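Local coordinates for protein deoxyribose-phosphate aldolase (Toxoplasma gondii, PDB 4EIV) that belongs to the deoxyribose-phosphate aldolase family and folds as a TIM barrel, a closed parallel beta-barrel ringed by helices, at residues Gly165-Glu177 with Phe197-Tyr209. Residues are numbered along the deposited sequence; the frame is centred on the assembly and turned at random.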
loop_
_atom_site.group_PDB
_atom_site.type_symbol
_atom_site.label_atom_id
_atom_site.label_comp_id
_atom_site.label_asym_id
_atom_site.label_seq_id
_atom_site.Cartn_x
_atom_site.Cartn_y
_atom_site.Cartn_z
ATOM N N GLY A 165 28.695 -2.364 12.395
ATOM C CA GLY A 165 28.030 -1.748 11.268
ATOM C C GLY A 165 28.764 -1.955 9.966
ATOM O O GLY A 165 28.128 -2.186 8.947
ATOM N N ASP A 166 30.093 -1.871 9.983
ATOM C CA ASP A 166 30.859 -2.089 8.756
ATOM C C ASP A 166 30.561 -3.483 8.205
ATOM O O ASP A 166 30.439 -3.639 6.990
ATOM C CB ASP A 166 32.366 -1.929 8.997
ATOM C CG ASP A 166 33.204 -2.153 7.727
ATOM O OD1 ASP A 166 33.023 -1.404 6.736
ATOM O OD2 ASP A 166 34.089 -3.052 7.740
ATOM N N ILE A 167 30.458 -4.476 9.095
ATOM C CA ILE A 167 30.172 -5.869 8.703
ATOM C C ILE A 167 28.785 -6.022 8.117
ATOM O O ILE A 167 28.627 -6.615 7.070
ATOM C CB ILE A 167 30.359 -6.860 9.873
ATOM C CG1 ILE A 167 31.849 -7.038 10.162
ATOM C CG2 ILE A 167 29.720 -8.220 9.598
ATOM C CD1 ILE A 167 32.138 -7.956 11.327
ATOM N N ILE A 168 27.779 -5.468 8.778
ATOM C CA ILE A 168 26.402 -5.558 8.300
ATOM C C ILE A 168 26.319 -4.935 6.916
ATOM O O ILE A 168 25.744 -5.507 5.980
ATOM C CB ILE A 168 25.442 -4.810 9.247
ATOM C CG1 ILE A 168 25.495 -5.437 10.650
ATOM C CG2 ILE A 168 24.024 -4.821 8.679
ATOM C CD1 ILE A 168 24.797 -4.624 11.726
ATOM N N SER A 169 26.901 -3.749 6.773
ATOM C CA SER A 169 26.859 -3.067 5.494
ATOM C C SER A 169 27.551 -3.878 4.420
ATOM O O SER A 169 27.029 -4.020 3.311
ATOM C CB SER A 169 27.498 -1.681 5.604
ATOM O OG SER A 169 26.785 -0.869 6.523
ATOM N N ARG A 170 28.736 -4.413 4.729
ATOM C CA ARG A 170 29.462 -5.198 3.721
ATOM C C ARG A 170 28.771 -6.517 3.380
ATOM O O ARG A 170 28.796 -6.952 2.230
ATOM C CB ARG A 170 30.895 -5.449 4.161
ATOM C CG ARG A 170 31.720 -4.182 4.116
ATOM C CD ARG A 170 33.118 -4.408 4.615
ATOM N NE ARG A 170 33.942 -3.226 4.383
ATOM C CZ ARG A 170 34.682 -3.007 3.296
ATOM N NH1 ARG A 170 34.740 -3.899 2.303
ATOM N NH2 ARG A 170 35.370 -1.875 3.199
ATOM N N ALA A 171 28.155 -7.159 4.356
ATOM C CA ALA A 171 27.414 -8.399 4.095
ATOM C C ALA A 171 26.226 -8.095 3.164
ATOM O O ALA A 171 25.967 -8.836 2.218
ATOM C CB ALA A 171 26.932 -9.005 5.399
ATOM N N ALA A 172 25.532 -6.982 3.425
ATOM C CA ALA A 172 24.413 -6.547 2.592
ATOM C C ALA A 172 24.850 -6.346 1.143
ATOM O O ALA A 172 24.218 -6.855 0.221
ATOM C CB ALA A 172 23.799 -5.272 3.161
ATOM N N VAL A 173 25.946 -5.600 0.949
ATOM C CA VAL A 173 26.423 -5.333 -0.416
ATOM C C VAL A 173 26.844 -6.620 -1.101
ATOM O O VAL A 173 26.533 -6.821 -2.270
ATOM C CB VAL A 173 27.551 -4.280 -0.422
ATOM C CG1 VAL A 173 28.186 -4.155 -1.808
ATOM C CG2 VAL A 173 27.017 -2.934 0.101
ATOM N N ALA A 174 27.553 -7.488 -0.395
ATOM C CA ALA A 174 27.975 -8.759 -0.995
ATOM C C ALA A 174 26.765 -9.616 -1.404
ATOM O O ALA A 174 26.776 -10.245 -2.443
ATOM C CB ALA A 174 28.897 -9.540 -0.046
ATOM N N ALA A 175 25.715 -9.618 -0.605
ATOM C CA ALA A 175 24.503 -10.381 -0.900
ATOM C C ALA A 175 23.811 -9.806 -2.133
ATOM O O ALA A 175 23.318 -10.558 -2.966
ATOM C CB ALA A 175 23.586 -10.331 0.300
ATOM N N LEU A 176 23.776 -8.477 -2.241
ATOM C CA LEU A 176 23.216 -7.818 -3.415
ATOM C C LEU A 176 24.019 -8.178 -4.665
ATOM O O LEU A 176 23.453 -8.526 -5.711
ATOM C CB LEU A 176 23.160 -6.298 -3.240
ATOM C CG LEU A 176 22.198 -5.841 -2.144
ATOM C CD1 LEU A 176 22.429 -4.361 -1.844
ATOM C CD2 LEU A 176 20.720 -6.122 -2.519
ATOM N N GLU A 177 25.353 -8.087 -4.573
ATOM C CA GLU A 177 26.211 -8.422 -5.720
ATOM C C GLU A 177 26.053 -9.885 -6.113
ATOM O O GLU A 177 26.167 -10.228 -7.291
ATOM C CB GLU A 177 27.675 -8.095 -5.406
ATOM C CG GLU A 177 27.933 -6.601 -5.248
ATOM C CD GLU A 177 29.325 -6.236 -4.732
ATOM O OE1 GLU A 177 30.033 -7.111 -4.181
ATOM O OE2 GLU A 177 29.693 -5.044 -4.853
ATOM N N PHE A 197 18.860 0.447 14.013
ATOM C CA PHE A 197 20.230 0.579 13.513
ATOM C C PHE A 197 20.479 -0.310 12.317
ATOM O O PHE A 197 20.943 0.171 11.294
ATOM C CB PHE A 197 21.216 0.268 14.666
ATOM C CG PHE A 197 22.658 0.212 14.253
ATOM C CD1 PHE A 197 23.365 1.359 13.991
ATOM C CD2 PHE A 197 23.298 -1.004 14.130
ATOM C CE1 PHE A 197 24.707 1.303 13.612
ATOM C CE2 PHE A 197 24.636 -1.070 13.769
ATOM C CZ PHE A 197 25.326 0.081 13.498
ATOM N N THR A 198 20.163 -1.597 12.428
ATOM C CA THR A 198 20.435 -2.480 11.288
ATOM C C THR A 198 19.535 -2.193 10.102
ATOM O O THR A 198 19.962 -2.326 8.949
ATOM C CB THR A 198 20.406 -3.978 11.670
ATOM O OG1 THR A 198 19.095 -4.411 12.064
ATOM C CG2 THR A 198 21.407 -4.278 12.749
ATOM N N VAL A 199 18.276 -1.842 10.342
ATOM C CA VAL A 199 17.393 -1.513 9.219
ATOM C C VAL A 199 17.917 -0.264 8.485
ATOM O O VAL A 199 17.827 -0.177 7.259
ATOM C CB VAL A 199 15.918 -1.352 9.687
ATOM C CG1 VAL A 199 15.034 -0.730 8.578
ATOM C CG2 VAL A 199 15.370 -2.690 10.140
ATOM N N HIS A 200 18.430 0.711 9.225
ATOM C CA HIS A 200 19.000 1.902 8.604
ATOM C C HIS A 200 20.196 1.557 7.694
ATOM O O HIS A 200 20.265 1.992 6.541
ATOM C CB HIS A 200 19.386 2.906 9.711
ATOM C CG HIS A 200 20.010 4.162 9.202
ATOM N ND1 HIS A 200 21.302 4.528 9.500
ATOM C CD2 HIS A 200 19.531 5.111 8.368
ATOM C CE1 HIS A 200 21.576 5.675 8.908
ATOM N NE2 HIS A 200 20.520 6.053 8.215
ATOM N N LEU A 201 21.104 0.715 8.188
ATOM C CA LEU A 201 22.253 0.308 7.393
ATOM C C LEU A 201 21.881 -0.459 6.144
ATOM O O LEU A 201 22.444 -0.242 5.074
ATOM C CB LEU A 201 23.244 -0.499 8.245
ATOM C CG LEU A 201 23.966 0.258 9.349
ATOM C CD1 LEU A 201 24.999 -0.671 9.966
ATOM C CD2 LEU A 201 24.627 1.520 8.798
ATOM N N ILE A 202 20.939 -1.386 6.296
ATOM C CA ILE A 202 20.480 -2.157 5.165
ATOM C C ILE A 202 19.816 -1.247 4.118
ATOM O O ILE A 202 20.022 -1.411 2.911
ATOM C CB ILE A 202 19.556 -3.301 5.636
ATOM C CG1 ILE A 202 20.404 -4.321 6.402
ATOM C CG2 ILE A 202 18.879 -3.977 4.442
ATOM C CD1 ILE A 202 19.610 -5.376 7.163
ATOM N N SER A 203 19.015 -0.295 4.578
ATOM C CA SER A 203 18.357 0.653 3.692
ATOM C C SER A 203 19.351 1.478 2.904
ATOM O O SER A 203 19.167 1.668 1.706
ATOM C CB SER A 203 17.430 1.566 4.487
ATOM O OG SER A 203 16.354 0.832 5.056
ATOM N N ILE A 204 20.417 1.934 3.555
ATOM C CA ILE A 204 21.454 2.699 2.854
ATOM C C ILE A 204 22.113 1.830 1.787
ATOM O O ILE A 204 22.321 2.254 0.642
ATOM C CB ILE A 204 22.535 3.180 3.817
ATOM C CG1 ILE A 204 21.960 4.241 4.748
ATOM C CG2 ILE A 204 23.732 3.761 3.054
ATOM C CD1 ILE A 204 22.896 4.564 5.897
ATOM N N ALA A 205 22.459 0.600 2.157
ATOM C CA ALA A 205 23.098 -0.310 1.218
ATOM C C ALA A 205 22.250 -0.537 -0.023
ATOM O O ALA A 205 22.741 -0.502 -1.162
ATOM C CB ALA A 205 23.415 -1.645 1.891
ATOM N N LEU A 206 20.966 -0.780 0.184
ATOM C CA LEU A 206 20.075 -1.004 -0.940
ATOM C C LEU A 206 19.914 0.254 -1.800
ATOM O O LEU A 206 19.926 0.167 -3.026
ATOM C CB LEU A 206 18.733 -1.499 -0.445
ATOM C CG LEU A 206 17.711 -1.795 -1.523
ATOM C CD1 LEU A 206 18.259 -2.717 -2.597
ATOM C CD2 LEU A 206 16.488 -2.374 -0.866
ATOM N N ARG A 207 19.784 1.420 -1.166
ATOM C CA ARG A 207 19.642 2.692 -1.885
ATOM C C ARG A 207 20.841 2.912 -2.792
ATOM O O ARG A 207 20.692 3.229 -3.972
ATOM C CB ARG A 207 19.519 3.855 -0.886
ATOM C CG ARG A 207 19.281 5.227 -1.543
ATOM C CD ARG A 207 18.961 6.339 -0.530
ATOM N NE ARG A 207 17.950 5.890 0.436
ATOM C CZ ARG A 207 18.154 5.618 1.730
ATOM N NH1 ARG A 207 19.332 5.819 2.318
ATOM N NH2 ARG A 207 17.143 5.175 2.474
ATOM N N GLU A 208 22.034 2.716 -2.246
ATOM C CA GLU A 208 23.261 2.920 -3.002
ATOM C C GLU A 208 23.453 1.893 -4.087
ATOM O O GLU A 208 23.967 2.208 -5.148
ATOM C CB GLU A 208 24.460 2.950 -2.069
ATOM C CG GLU A 208 24.409 4.147 -1.161
ATOM C CD GLU A 208 25.542 4.200 -0.169
ATOM O OE1 GLU A 208 25.644 5.241 0.507
ATOM O OE2 GLU A 208 26.315 3.221 -0.062
ATOM N N TYR A 209 23.040 0.660 -3.830
ATOM C CA TYR A 209 23.149 -0.388 -4.828
ATOM C C TYR A 209 22.263 -0.069 -6.038
ATOM O O TYR A 209 22.669 -0.275 -7.207
ATOM C CB TYR A 209 22.763 -1.729 -4.211
ATOM C CG TYR A 209 22.965 -2.858 -5.170
ATOM C CD1 TYR A 209 24.236 -3.362 -5.412
ATOM C CD2 TYR A 209 21.894 -3.413 -5.860
ATOM C CE1 TYR A 209 24.435 -4.395 -6.302
ATOM C CE2 TYR A 209 22.079 -4.443 -6.750
ATOM C CZ TYR A 209 23.355 -4.934 -6.968
ATOM O OH TYR A 209 23.556 -5.952 -7.856
HETATM O O HOH W 1 25.140 0.488 4.881
#
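Helices 165-177 and 197-209 run in the same general direction, their axes 9.1 Å apart at closest approach and crossing at -40°, the CA atoms pairing as S169 with L201, A172 with I202 and V173 with A205. At the N-terminal end, the side chain of I168 fits as a knob into a hole formed by F197, T198, L201 and I202. Its CG1 branch lies anti to the carbonyl carbon (chi1 -61°) and carries CD1 to within 3.6 Å of T198 CG2, the two side chains meeting nearly at right angles, while CG2 points to I202 CG1, further along the same helix. G165 lets the second helix come right up to its backbone: L201 CD1 lies 3.5 Å from G165 CA, and the F197 ring reaches the same CA with CZ. Midway the two alanines allow close packing, A172 CB meeting A205 CB at 3.9 Å, with V173 CG2 on the same A205 methyl. A water at the level of S169 and L201 bridges the helices, 2.7 Å from S169 OG and donating to L201 O at 2.8 Å. Toward the C-terminal ends, the side chains of L176 and Y209 lie antiparallel, alongside each other. L176 CB stands 3.7 Å from the ring centroid of Y209, almost on the ring normal, in a CH-pi contact, and L176 CD1 packs on Y209 CB at 3.6 Å; CD2 faces L206 CD1. R230 ties off this end, hydrogen-bonding through NH2 to L176 O and through NH1 to Y209 OH. Beneath the pair, A172, L176 and I202 rest on L183 of strand 182-184, which follows the first helix and precedes the second. The two are thus neighbouring outer helices of a TIM barrel, each following a strand in its repeated beta-alpha order.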